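Local coordinates for cobalamin biosynthesis protein CobN (Mycobacterium tuberculosis, PDB 7C6O) that probably acts as the large, catalytic subunit of cobaltochelatase, which inserts cobalt into the corrin ring during cobalamin biosynthesis, at residues Ala858-Arg869 / Ile1106-Glu1114; Leu902-Val910 / Asp920-Arg931. All blocks are in the same frame, centred on the assembly; numbering follows the deposited sequence.

Interaction 1: Ala858-Arg869 / Ile1106-Glu1114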
ATOM      1  N   ALA A 858       0.042  -8.058  19.451  1.00 16.43           N
ATOM      2  CA  ALA A 858       0.377  -9.133  18.524  1.00 17.12           C
ATOM      3  C   ALA A 858       1.882  -9.248  18.326  1.00 16.44           C
ATOM      4  O   ALA A 858       2.426 -10.359  18.300  1.00 19.19           O
ATOM      5  CB  ALA A 858      -0.324  -8.906  17.184  1.00 19.34           C
ATOM      6  N   GLY A 859       2.572  -8.116  18.184  1.00 14.78           N
ATOM      7  CA  GLY A 859       4.012  -8.159  17.988  1.00 17.42           C
ATOM      8  C   GLY A 859       4.746  -8.766  19.168  1.00 16.73           C
ATOM      9  O   GLY A 859       5.712  -9.514  18.993  1.00 16.09           O
ATOM     10  N   VAL A 860       4.302  -8.448  20.387  1.00 16.11           N
ATOM     11  CA  VAL A 860       4.883  -9.067  21.577  1.00 17.40           C
ATOM     12  C   VAL A 860       4.664 -10.574  21.548  1.00 17.69           C
ATOM     13  O   VAL A 860       5.575 -11.357  21.849  1.00 21.12           O
ATOM     14  CB  VAL A 860       4.295  -8.432  22.853  1.00 20.31           C
ATOM     15  CG1 VAL A 860       4.702  -9.234  24.083  1.00 20.61           C
ATOM     16  CG2 VAL A 860       4.749  -6.984  22.987  1.00 18.17           C
ATOM     17  N   ALA A 861       3.456 -11.005  21.178  1.00 15.76           N
ATOM     18  CA  ALA A 861       3.176 -12.433  21.078  1.00 17.44           C
ATOM     19  C   ALA A 861       4.012 -13.084  19.982  1.00 17.11           C
ATOM     20  O   ALA A 861       4.511 -14.202  20.158  1.00 17.03           O
ATOM     21  CB  ALA A 861       1.684 -12.660  20.833  1.00 16.99           C
ATOM     22  N   LEU A 862       4.178 -12.403  18.845  1.00 16.01           N
ATOM     23  CA  LEU A 862       5.040 -12.925  17.787  1.00 15.36           C
ATOM     24  C   LEU A 862       6.478 -13.063  18.276  1.00 14.60           C
ATOM     25  O   LEU A 862       7.123 -14.095  18.059  1.00 17.08           O
ATOM     26  CB  LEU A 862       4.972 -12.018  16.554  1.00 16.12           C
ATOM     27  CG  LEU A 862       3.715 -12.125  15.688  1.00 16.62           C
ATOM     28  CD1 LEU A 862       3.567 -10.902  14.795  1.00 15.17           C
ATOM     29  CD2 LEU A 862       3.751 -13.398  14.844  1.00 18.29           C
ATOM     30  N   ALA A 863       6.996 -12.026  18.939  1.00 15.05           N
ATOM     31  CA  ALA A 863       8.347 -12.088  19.488  1.00 14.37           C
ATOM     32  C   ALA A 863       8.477 -13.214  20.507  1.00 14.53           C
ATOM     33  O   ALA A 863       9.403 -14.030  20.433  1.00 14.49           O
ATOM     34  CB  ALA A 863       8.719 -10.745  20.119  1.00 14.45           C
ATOM     35  N   ASP A 864       7.554 -13.272  21.471  1.00 19.90           N
ATOM     36  CA  ASP A 864       7.623 -14.310  22.499  1.00 21.17           C
ATOM     37  C   ASP A 864       7.536 -15.702  21.889  1.00 20.47           C
ATOM     38  O   ASP A 864       8.249 -16.619  22.313  1.00 18.82           O
ATOM     39  CB  ASP A 864       6.505 -14.113  23.522  1.00 20.42           C
ATOM     40  CG  ASP A 864       6.748 -12.927  24.434  1.00 25.22           C
ATOM     41  OD1 ASP A 864       7.870 -12.374  24.414  1.00 24.97           O
ATOM     42  OD2 ASP A 864       5.812 -12.549  25.169  1.00 28.77           O
ATOM     43  N   SER A 865       6.669 -15.875  20.886  1.00 16.65           N
ATOM     44  CA  SER A 865       6.479 -17.187  20.278  1.00 17.81           C
ATOM     45  C   SER A 865       7.711 -17.613  19.490  1.00 18.65           C
ATOM     46  O   SER A 865       8.105 -18.786  19.529  1.00 16.84           O
ATOM     47  CB  SER A 865       5.238 -17.162  19.383  1.00 17.62           C
ATOM     48  OG  SER A 865       4.983 -18.428  18.807  1.00 19.82           O
ATOM     49  N   LEU A 866       8.329 -16.676  18.769  1.00 18.45           N
ATOM     50  CA  LEU A 866       9.549 -16.985  18.028  1.00 16.18           C
ATOM     51  C   LEU A 866      10.676 -17.384  18.972  1.00 14.93           C
ATOM     52  O   LEU A 866      11.394 -18.359  18.724  1.00 16.58           O
ATOM     53  CB  LEU A 866       9.954 -15.780  17.173  1.00 15.98           C
ATOM     54  CG  LEU A 866      11.238 -15.826  16.334  1.00 21.55           C
ATOM     55  CD1 LEU A 866      11.093 -14.908  15.131  1.00 19.16           C
ATOM     56  CD2 LEU A 866      12.465 -15.420  17.140  1.00 25.24           C
ATOM     57  N   LEU A 867      10.854 -16.631  20.059  1.00 16.93           N
ATOM     58  CA  LEU A 867      11.939 -16.929  20.990  1.00 19.55           C
ATOM     59  C   LEU A 867      11.716 -18.261  21.693  1.00 23.32           C
ATOM     60  O   LEU A 867      12.662 -19.038  21.873  1.00 22.48           O
ATOM     61  CB  LEU A 867      12.085 -15.796  22.003  1.00 19.04           C
ATOM     62  CG  LEU A 867      12.474 -14.438  21.406  1.00 18.57           C
ATOM     63  CD1 LEU A 867      12.495 -13.363  22.471  1.00 17.45           C
ATOM     64  CD2 LEU A 867      13.821 -14.522  20.707  1.00 17.94           C
ATOM     65  N   ALA A 868      10.473 -18.546  22.092  1.00 22.88           N
ATOM     66  CA  ALA A 868      10.180 -19.822  22.737  1.00 24.56           C
ATOM     67  C   ALA A 868      10.495 -20.994  21.817  1.00 22.55           C
ATOM     68  O   ALA A 868      11.072 -21.996  22.251  1.00 25.71           O
ATOM     69  CB  ALA A 868       8.716 -19.865  23.178  1.00 23.26           C
ATOM     70  N   ARG A 869      10.127 -20.884  20.538  1.00 21.12           N
ATOM     71  CA  ARG A 869      10.400 -21.961  19.592  1.00 20.76           C
ATOM     72  C   ARG A 869      11.898 -22.187  19.438  1.00 21.21           C
ATOM     73  O   ARG A 869      12.374 -23.328  19.473  1.00 20.02           O
ATOM     74  CB  ARG A 869       9.763 -21.647  18.237  1.00 21.45           C
ATOM     75  CG  ARG A 869       9.929 -22.753  17.200  1.00 25.30           C
ATOM     76  CD  ARG A 869       9.197 -24.022  17.622  1.00 29.50           C
ATOM     77  NE  ARG A 869       9.476 -25.151  16.737  1.00 32.98           N
ATOM     78  CZ  ARG A 869       8.662 -25.573  15.774  1.00 33.76           C
ATOM     79  NH1 ARG A 869       7.503 -24.962  15.562  1.00 31.73           N
ATOM     80  NH2 ARG A 869       9.004 -26.612  15.025  1.00 36.98           N
ATOM     81  N   ILE A1106      -1.628 -16.516  18.115  1.00 23.59           N
ATOM     82  CA  ILE A1106      -0.384 -16.384  17.369  1.00 22.10           C
ATOM     83  C   ILE A1106       0.480 -17.615  17.603  1.00 19.22           C
ATOM     84  O   ILE A1106       0.671 -18.055  18.743  1.00 18.96           O
ATOM     85  CB  ILE A1106       0.341 -15.088  17.761  1.00 25.56           C
ATOM     86  CG1 ILE A1106      -0.334 -13.899  17.076  1.00 29.88           C
ATOM     87  CG2 ILE A1106       1.815 -15.156  17.393  1.00 23.28           C
ATOM     88  CD1 ILE A1106       0.249 -12.576  17.446  1.00 34.84           C
ATOM     89  N   ARG A1107       0.986 -18.191  16.514  1.00 17.32           N
ATOM     90  CA  ARG A1107       1.792 -19.401  16.555  1.00 21.14           C
ATOM     91  C   ARG A1107       3.014 -19.228  15.664  1.00 22.42           C
ATOM     92  O   ARG A1107       2.999 -18.451  14.706  1.00 22.33           O
ATOM     93  CB  ARG A1107       0.987 -20.629  16.094  1.00 24.27           C
ATOM     94  CG  ARG A1107      -0.185 -20.990  16.995  1.00 29.69           C
ATOM     95  CD  ARG A1107      -1.327 -21.582  16.183  1.00 33.97           C
ATOM     96  NE  ARG A1107      -1.934 -20.580  15.309  1.00 39.06           N
ATOM     97  CZ  ARG A1107      -2.688 -20.862  14.249  1.00 38.56           C
ATOM     98  NH1 ARG A1107      -2.928 -22.124  13.920  1.00 39.82           N
ATOM     99  NH2 ARG A1107      -3.198 -19.880  13.515  1.00 34.72           N
ATOM    100  N   THR A1108       4.074 -19.961  15.990  1.00 18.73           N
ATOM    101  CA  THR A1108       5.298 -19.977  15.204  1.00 16.89           C
ATOM    102  C   THR A1108       5.577 -21.403  14.753  1.00 22.58           C
ATOM    103  O   THR A1108       5.442 -22.349  15.535  1.00 25.55           O
ATOM    104  CB  THR A1108       6.489 -19.436  16.013  1.00 20.42           C
ATOM    105  OG1 THR A1108       6.226 -18.084  16.405  1.00 20.69           O
ATOM    106  CG2 THR A1108       7.773 -19.474  15.191  1.00 18.68           C
ATOM    107  N   ARG A1109       5.942 -21.556  13.485  1.00 17.00           N
ATOM    108  CA  ARG A1109       6.348 -22.851  12.966  1.00 20.08           C
ATOM    109  C   ARG A1109       7.533 -22.652  12.035  1.00 17.36           C
ATOM    110  O   ARG A1109       7.833 -21.533  11.612  1.00 17.43           O
ATOM    111  CB  ARG A1109       5.188 -23.562  12.251  1.00 22.92           C
ATOM    112  CG  ARG A1109       4.622 -22.825  11.056  1.00 23.62           C
ATOM    113  CD  ARG A1109       3.360 -23.523  10.548  1.00 27.37           C
ATOM    114  NE  ARG A1109       2.248 -23.387  11.484  1.00 26.27           N
ATOM    115  CZ  ARG A1109       1.278 -22.482  11.372  1.00 25.27           C
ATOM    116  NH1 ARG A1109       1.269 -21.630  10.355  1.00 20.24           N
ATOM    117  NH2 ARG A1109       0.312 -22.431  12.278  1.00 27.17           N
ATOM    118  N   THR A1110       8.225 -23.749  11.740  1.00 17.35           N
ATOM    119  CA  THR A1110       9.347 -23.661  10.821  1.00 17.12           C
ATOM    120  C   THR A1110       8.841 -23.505   9.390  1.00 15.71           C
ATOM    121  O   THR A1110       7.678 -23.784   9.078  1.00 14.91           O
ATOM    122  CB  THR A1110      10.246 -24.896  10.926  1.00 17.53           C
ATOM    123  OG1 THR A1110       9.553 -26.045  10.421  1.00 14.83           O
ATOM    124  CG2 THR A1110      10.649 -25.147  12.377  1.00 18.34           C
ATOM    125  N   LEU A1111       9.733 -23.034   8.516  1.00 13.88           N
ATOM    126  CA  LEU A1111       9.390 -22.917   7.102  1.00 13.64           C
ATOM    127  C   LEU A1111       9.074 -24.280   6.499  1.00 14.47           C
ATOM    128  O   LEU A1111       8.167 -24.404   5.667  1.00 14.83           O
ATOM    129  CB  LEU A1111      10.531 -22.238   6.344  1.00 13.83           C
ATOM    130  CG  LEU A1111      10.377 -22.064   4.831  1.00 14.28           C
ATOM    131  CD1 LEU A1111       9.097 -21.308   4.501  1.00 12.25           C
ATOM    132  CD2 LEU A1111      11.593 -21.344   4.263  1.00 11.73           C
ATOM    133  N   SER A1112       9.807 -25.318   6.905  1.00 16.22           N
ATOM    134  CA  SER A1112       9.505 -26.661   6.414  1.00 19.67           C
ATOM    135  C   SER A1112       8.109 -27.101   6.838  1.00 18.38           C
ATOM    136  O   SER A1112       7.368 -27.692   6.042  1.00 15.95           O
ATOM    137  CB  SER A1112      10.550 -27.657   6.912  1.00 21.55           C
ATOM    138  OG  SER A1112      10.181 -28.978   6.552  1.00 25.39           O
ATOM    139  N   GLU A1113       7.734 -26.816   8.090  1.00 14.41           N
ATOM    140  CA  GLU A1113       6.398 -27.160   8.569  1.00 17.39           C
ATOM    141  C   GLU A1113       5.322 -26.405   7.800  1.00 16.23           C
ATOM    142  O   GLU A1113       4.299 -26.985   7.419  1.00 16.77           O
ATOM    143  CB  GLU A1113       6.285 -26.868  10.070  1.00 17.26           C
ATOM    144  CG  GLU A1113       7.022 -27.864  10.957  1.00 20.44           C
ATOM    145  CD  GLU A1113       7.089 -27.428  12.412  1.00 25.67           C
ATOM    146  OE1 GLU A1113       6.839 -26.238  12.703  1.00 21.98           O
ATOM    147  OE2 GLU A1113       7.397 -28.280  13.271  1.00 29.24           O
ATOM    148  N   GLU A1114       5.528 -25.107   7.571  1.00 14.29           N
ATOM    149  CA  GLU A1114       4.528 -24.326   6.850  1.00 13.62           C
ATOM    150  C   GLU A1114       4.418 -24.775   5.398  1.00 14.04           C
ATOM    151  O   GLU A1114       3.320 -24.785   4.829  1.00 15.44           O
ATOM    152  CB  GLU A1114       4.865 -22.835   6.937  1.00 13.65           C
ATOM    153  CG  GLU A1114       3.922 -21.922   6.150  1.00 15.62           C
ATOM    154  CD  GLU A1114       2.540 -21.788   6.769  1.00 19.94           C
ATOM    155  OE1 GLU A1114       2.289 -22.386   7.836  1.00 21.17           O
ATOM    156  OE2 GLU A1114       1.698 -21.074   6.185  1.00 23.49           O
TER
HETATM  157  O   HOH W   1       6.630 -15.501  15.564  1.00 14.38           O
HETATM  158  O   HOH W   2       3.012 -19.413  20.302  1.00 34.26           O
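The edge strand 1107-1110 of an eight-stranded mixed sheet, with the capping box that starts the next helix, meets helix 853-874 here. At one end Ile-1106 lies against the helix: its CD1 sits 3.7 Å from Ala-861 CB and also touches Ala-858, small residues that let the branched chain come close, while its CG2 meets Leu-862 CD2, the two side chains crossing at about a right angle. One turn on, the contact becomes polar. With OG anti to the backbone N (chi1 -178°), Ser-865 turns its hydroxyl to the strand and hydrogen-bonds Thr-1108 OG1 at 2.7 Å; one water joins that threonine oxygen to Leu-862 O, and another the serine oxygen to Ile-1106 O. In the capping box Glu-1113 N donates to Thr-1110 OG1 (3.1 Å) and Thr-1110 N to Glu-1113 OE1 (3.0 Å). Arg-869, bent at chi2, grips this same carboxylate end-on in a salt bridge, NH2 reaching OE2 at 2.9 Å from above the carboxylate plane and NH1 the syn lone pair of OE1 at 3.2 Å, with the two flat groups 50° apart. Thr-1110 CG2 covers one face of the guanidinium, 3.4 Å from Arg-869 NH2.

Interaction 2: Leu902-Val910 / Asp920-Arg931; sequences LALLGVRPV and DLAPMQPAELGR
Arg-931 CG lies between its own backbone N and carbonyl carbon (chi1 58°), and a further bend at chi2 carries the guanidinium to the C-terminal end of helix 896-905. There NH2 donates to Ala-903 O at 2.6 Å and NH1 to Leu-904 O at 3.1 Å; both oxygens lie at the guanidinium edge, where a positive charge is probably favoured by the carbonyls that end the helix. The helix closes in a Schellman motif with Gly-906 as its C-prime residue. The positive phi of this residue suits glycine, and its bare CA packs against Leu-929 CD2. From this turn the chain enters a beta hairpin, strand 907-911 against strand 918-923. Arg-908 and Ala-922 form a hydrogen-bonded pair, N to O at 2.9 Å one way and 2.8 Å the other, whereas the prolines Pro-909 and Pro-923, lacking an N-H, occupy non-hydrogen-bonded pairs. On one face of the hairpin Val-907 CG1 rests on Leu-921 CB at 3.7 Å, and Leu-902 reaches the same leucine from the helix. On the other face Val-910 CG2 lies beside Ala-922 CB, and Arg-908 bends its chain at chi3. Its NH2 forms a salt bridge with Glu-928 OE2; as a hydrogen bond this is weak, with an angle of 127°, although the carboxylate meets the guanidinium at its edge. Met-924 SD lies over one guanidinium face, 3.8 Å from Arg-908 NH2, and the methionine methyl CE reaches the backbone of Val-907, 3.7 Å from the carbonyl carbon.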
ATOM      1  N   LEU A 902      10.247  -4.052  17.776  1.00 17.09           N
ATOM      2  CA  LEU A 902      10.376  -3.312  19.028  1.00 19.45           C
ATOM      3  C   LEU A 902      10.393  -4.252  20.229  1.00 20.20           C
ATOM      4  O   LEU A 902      11.186  -4.067  21.160  1.00 18.53           O
ATOM      5  CB  LEU A 902       9.238  -2.298  19.150  1.00 15.74           C
ATOM      6  CG  LEU A 902       9.256  -1.161  18.123  1.00 15.77           C
ATOM      7  CD1 LEU A 902       8.038  -0.259  18.271  1.00 17.35           C
ATOM      8  CD2 LEU A 902      10.534  -0.351  18.253  1.00 16.25           C
ATOM      9  N   ALA A 903       9.533  -5.274  20.220  1.00 19.93           N
ATOM     10  CA  ALA A 903       9.475  -6.203  21.345  1.00 18.15           C
ATOM     11  C   ALA A 903      10.774  -6.986  21.488  1.00 18.21           C
ATOM     12  O   ALA A 903      11.254  -7.207  22.607  1.00 19.17           O
ATOM     13  CB  ALA A 903       8.289  -7.154  21.184  1.00 14.37           C
ATOM     14  N   LEU A 904      11.359  -7.419  20.369  1.00 15.33           N
ATOM     15  CA  LEU A 904      12.619  -8.153  20.438  1.00 14.33           C
ATOM     16  C   LEU A 904      13.731  -7.281  21.007  1.00 16.35           C
ATOM     17  O   LEU A 904      14.542  -7.744  21.821  1.00 18.87           O
ATOM     18  CB  LEU A 904      12.997  -8.678  19.053  1.00 15.74           C
ATOM     19  CG  LEU A 904      12.127  -9.812  18.507  1.00 16.28           C
ATOM     20  CD1 LEU A 904      12.363 -10.006  17.017  1.00 14.15           C
ATOM     21  CD2 LEU A 904      12.406 -11.099  19.270  1.00 17.95           C
ATOM     22  N   LEU A 905      13.780  -6.010  20.594  1.00 17.93           N
ATOM     23  CA  LEU A 905      14.759  -5.068  21.123  1.00 18.50           C
ATOM     24  C   LEU A 905      14.495  -4.705  22.578  1.00 22.59           C
ATOM     25  O   LEU A 905      15.409  -4.229  23.259  1.00 22.26           O
ATOM     26  CB  LEU A 905      14.767  -3.788  20.283  1.00 13.95           C
ATOM     27  CG  LEU A 905      15.138  -3.919  18.805  1.00 15.23           C
ATOM     28  CD1 LEU A 905      15.002  -2.578  18.106  1.00 13.22           C
ATOM     29  CD2 LEU A 905      16.548  -4.461  18.660  1.00 14.85           C
ATOM     30  N   GLY A 906      13.274  -4.905  23.064  1.00 21.50           N
ATOM     31  CA  GLY A 906      12.936  -4.506  24.416  1.00 22.79           C
ATOM     32  C   GLY A 906      12.519  -3.057  24.530  1.00 22.05           C
ATOM     33  O   GLY A 906      12.846  -2.398  25.525  1.00 23.28           O
ATOM     34  N   VAL A 907      11.807  -2.540  23.532  1.00 22.19           N
ATOM     35  CA  VAL A 907      11.388  -1.145  23.483  1.00 22.78           C
ATOM     36  C   VAL A 907       9.878  -1.105  23.309  1.00 23.25           C
ATOM     37  O   VAL A 907       9.328  -1.793  22.441  1.00 23.98           O
ATOM     38  CB  VAL A 907      12.087  -0.382  22.344  1.00 21.66           C
ATOM     39  CG1 VAL A 907      11.576   1.050  22.265  1.00 17.96           C
ATOM     40  CG2 VAL A 907      13.582  -0.403  22.545  1.00 20.63           C
ATOM     41  N   ARG A 908       9.217  -0.298  24.127  1.00 23.13           N
ATOM     42  CA  ARG A 908       7.774  -0.121  24.093  1.00 23.04           C
ATOM     43  C   ARG A 908       7.414   1.161  23.354  1.00 22.33           C
ATOM     44  O   ARG A 908       8.104   2.177  23.502  1.00 21.76           O
ATOM     45  CB  ARG A 908       7.211  -0.064  25.514  1.00 29.58           C
ATOM     46  CG  ARG A 908       5.716  -0.301  25.613  1.00 37.20           C
ATOM     47  CD  ARG A 908       5.211  -0.017  27.018  1.00 42.24           C
ATOM     48  NE  ARG A 908       6.110  -0.554  28.034  1.00 45.25           N
ATOM     49  CZ  ARG A 908       6.039  -1.786  28.525  1.00 46.12           C
ATOM     50  NH1 ARG A 908       5.105  -2.622  28.092  1.00 46.81           N
ATOM     51  NH2 ARG A 908       6.903  -2.184  29.448  1.00 46.05           N
ATOM     52  N   PRO A 909       6.359   1.148  22.544  1.00 22.52           N
ATOM     53  CA  PRO A 909       5.875   2.394  21.946  1.00 20.09           C
ATOM     54  C   PRO A 909       5.185   3.262  22.988  1.00 20.89           C
ATOM     55  O   PRO A 909       4.719   2.788  24.026  1.00 20.60           O
ATOM     56  CB  PRO A 909       4.881   1.925  20.875  1.00 20.62           C
ATOM     57  CG  PRO A 909       5.079   0.440  20.753  1.00 21.80           C
ATOM     58  CD  PRO A 909       5.590  -0.018  22.078  1.00 21.62           C
ATOM     59  N   VAL A 910       5.130   4.557  22.689  1.00 21.65           N
ATOM     60  CA  VAL A 910       4.436   5.541  23.515  1.00 23.60           C
ATOM     61  C   VAL A 910       3.399   6.225  22.637  1.00 22.54           C
ATOM     62  O   VAL A 910       3.746   6.832  21.617  1.00 24.07           O
ATOM     63  CB  VAL A 910       5.406   6.568  24.125  1.00 25.05           C
ATOM     64  CG1 VAL A 910       4.641   7.608  24.929  1.00 26.79           C
ATOM     65  CG2 VAL A 910       6.432   5.867  25.001  1.00 23.19           C
ATOM     66  N   ASP A 920       6.611   8.493  20.851  1.00 24.29           N
ATOM     67  CA  ASP A 920       7.903   8.295  21.496  1.00 23.74           C
ATOM     68  C   ASP A 920       8.152   6.800  21.665  1.00 23.79           C
ATOM     69  O   ASP A 920       7.334   5.961  21.277  1.00 22.67           O
ATOM     70  CB  ASP A 920       7.959   9.022  22.844  1.00 27.51           C
ATOM     71  CG  ASP A 920       9.339   9.569  23.153  1.00 31.53           C
ATOM     72  OD1 ASP A 920      10.328   9.048  22.595  1.00 33.10           O
ATOM     73  OD2 ASP A 920       9.435  10.521  23.954  1.00 35.62           O
ATOM     74  N   LEU A 921       9.306   6.480  22.248  1.00 21.30           N
ATOM     75  CA  LEU A 921       9.690   5.119  22.586  1.00 21.69           C
ATOM     76  C   LEU A 921      10.171   5.089  24.030  1.00 23.02           C
ATOM     77  O   LEU A 921      10.689   6.083  24.546  1.00 24.81           O
ATOM     78  CB  LEU A 921      10.802   4.592  21.669  1.00 21.02           C
ATOM     79  CG  LEU A 921      10.525   4.536  20.167  1.00 21.10           C
ATOM     80  CD1 LEU A 921      11.823   4.300  19.408  1.00 22.18           C
ATOM     81  CD2 LEU A 921       9.515   3.446  19.852  1.00 19.09           C
ATOM     82  N   ALA A 922      10.001   3.939  24.672  1.00 22.54           N
ATOM     83  CA  ALA A 922      10.410   3.776  26.060  1.00 26.04           C
ATOM     84  C   ALA A 922      11.067   2.416  26.250  1.00 27.07           C
ATOM     85  O   ALA A 922      10.390   1.383  26.178  1.00 28.19           O
ATOM     86  CB  ALA A 922       9.213   3.930  26.999  1.00 27.42           C
ATOM     87  N   PRO A 923      12.376   2.370  26.489  1.00 28.27           N
ATOM     88  CA  PRO A 923      13.038   1.075  26.680  1.00 29.50           C
ATOM     89  C   PRO A 923      12.593   0.408  27.970  1.00 28.40           C
ATOM     90  O   PRO A 923      12.486   1.048  29.019  1.00 28.30           O
ATOM     91  CB  PRO A 923      14.527   1.442  26.726  1.00 31.49           C
ATOM     92  CG  PRO A 923      14.543   2.860  27.190  1.00 34.47           C
ATOM     93  CD  PRO A 923      13.320   3.495  26.587  1.00 33.63           C
ATOM     94  N   MET A 924      12.319  -0.890  27.880  1.00 24.63           N
ATOM     95  CA  MET A 924      12.051  -1.686  29.067  1.00 31.16           C
ATOM     96  C   MET A 924      13.370  -2.112  29.698  1.00 34.57           C
ATOM     97  O   MET A 924      14.344  -2.397  28.997  1.00 33.80           O
ATOM     98  CB  MET A 924      11.218  -2.919  28.720  1.00 34.26           C
ATOM     99  CG  MET A 924      10.096  -2.664  27.737  1.00 37.76           C
ATOM    100  SD  MET A 924       9.263  -4.196  27.279  1.00 42.66           S
ATOM    101  CE  MET A 924       8.690  -3.785  25.636  1.00 40.19           C
ATOM    102  N   GLN A 925      13.397  -2.152  31.025  1.00 33.40           N
ATOM    103  CA  GLN A 925      14.637  -2.522  31.685  1.00 36.09           C
ATOM    104  C   GLN A 925      14.839  -4.036  31.643  1.00 33.59           C
ATOM    105  O   GLN A 925      13.871  -4.795  31.530  1.00 32.86           O
ATOM    106  CB  GLN A 925      14.638  -2.026  33.127  1.00 41.26           C
ATOM    107  CG  GLN A 925      14.626  -0.508  33.239  1.00 45.03           C
ATOM    108  CD  GLN A 925      15.752   0.146  32.453  1.00 47.34           C
ATOM    109  OE1 GLN A 925      16.909  -0.269  32.537  1.00 47.43           O
ATOM    110  NE2 GLN A 925      15.414   1.174  31.679  1.00 47.97           N
ATOM    111  N   PRO A 926      16.096  -4.495  31.709  1.00 34.65           N
ATOM    112  CA  PRO A 926      16.359  -5.945  31.626  1.00 34.35           C
ATOM    113  C   PRO A 926      15.586  -6.776  32.636  1.00 33.73           C
ATOM    114  O   PRO A 926      15.169  -7.897  32.315  1.00 32.50           O
ATOM    115  CB  PRO A 926      17.872  -6.030  31.867  1.00 33.57           C
ATOM    116  CG  PRO A 926      18.396  -4.727  31.384  1.00 34.25           C
ATOM    117  CD  PRO A 926      17.342  -3.709  31.722  1.00 34.96           C
ATOM    118  N   ALA A 927      15.382  -6.259  33.850  1.00 35.18           N
ATOM    119  CA  ALA A 927      14.630  -7.005  34.854  1.00 36.95           C
ATOM    120  C   ALA A 927      13.188  -7.228  34.411  1.00 38.28           C
ATOM    121  O   ALA A 927      12.616  -8.298  34.652  1.00 39.97           O
ATOM    122  CB  ALA A 927      14.676  -6.270  36.195  1.00 34.97           C
ATOM    123  N   GLU A 928      12.583  -6.231  33.762  1.00 37.20           N
ATOM    124  CA  GLU A 928      11.222  -6.399  33.263  1.00 37.25           C
ATOM    125  C   GLU A 928      11.191  -7.299  32.036  1.00 36.40           C
ATOM    126  O   GLU A 928      10.267  -8.105  31.871  1.00 36.72           O
ATOM    127  CB  GLU A 928      10.608  -5.038  32.934  1.00 40.26           C
ATOM    128  CG  GLU A 928       9.215  -5.129  32.335  1.00 44.08           C
ATOM    129  CD  GLU A 928       8.712  -3.800  31.809  1.00 47.82           C
ATOM    130  OE1 GLU A 928       9.506  -2.836  31.766  1.00 49.93           O
ATOM    131  OE2 GLU A 928       7.523  -3.723  31.439  1.00 48.87           O
ATOM    132  N   LEU A 929      12.190  -7.172  31.161  1.00 35.08           N
ATOM    133  CA  LEU A 929      12.234  -7.989  29.952  1.00 32.07           C
ATOM    134  C   LEU A 929      12.416  -9.466  30.277  1.00 34.27           C
ATOM    135  O   LEU A 929      11.883 -10.326  29.565  1.00 34.26           O
ATOM    136  CB  LEU A 929      13.358  -7.490  29.041  1.00 30.09           C
ATOM    137  CG  LEU A 929      13.304  -7.816  27.549  1.00 29.63           C
ATOM    138  CD1 LEU A 929      11.989  -7.351  26.947  1.00 27.71           C
ATOM    139  CD2 LEU A 929      14.478  -7.163  26.836  1.00 28.26           C
ATOM    140  N   GLY A 930      13.148  -9.780  31.346  1.00 31.73           N
ATOM    141  CA  GLY A 930      13.360 -11.161  31.735  1.00 30.76           C
ATOM    142  C   GLY A 930      14.212 -11.969  30.787  1.00 29.85           C
ATOM    143  O   GLY A 930      14.295 -13.192  30.937  1.00 30.23           O
ATOM    144  N   ARG A 931      14.854 -11.322  29.822  1.00 27.33           N
ATOM    145  CA  ARG A 931      15.616 -12.002  28.786  1.00 25.98           C
ATOM    146  C   ARG A 931      16.504 -10.971  28.106  1.00 25.40           C
ATOM    147  O   ARG A 931      16.287  -9.765  28.268  1.00 24.69           O
ATOM    148  CB  ARG A 931      14.684 -12.672  27.767  1.00 26.99           C
ATOM    149  CG  ARG A 931      13.739 -11.702  27.096  1.00 28.07           C
ATOM    150  CD  ARG A 931      13.555 -12.050  25.640  1.00 25.96           C
ATOM    151  NE  ARG A 931      12.509 -11.245  25.020  1.00 26.30           N
ATOM    152  CZ  ARG A 931      12.728 -10.148  24.303  1.00 23.49           C
ATOM    153  NH1 ARG A 931      13.965  -9.713  24.104  1.00 22.19           N
ATOM    154  NH2 ARG A 931      11.705  -9.488  23.780  1.00 22.74           N
TER

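In the fold
From the N terminus, several earlier sheets and many helices precede helix 853-874, which strand 880-885 and helix 896-905 follow. Interaction 2 closes a short loop soon afterwards, with only nine residues between its segments, as the hairpin returns towards the helix end. The chain then continues into strand 935-940 and much of the eight-stranded sheet before 1106-1114 comes back to helix 853-874 and closes interaction 1, a loop with 236 residues between its segments that contains interaction 2 whole. The two contacts, their centres about 19 Å apart, meet through that helix: Ala-863 packs on Ala-903 and Leu-904, and Leu-867 on Arg-931, so one helix joins the sheet's edge strand to helix 896-905 and the hairpin region.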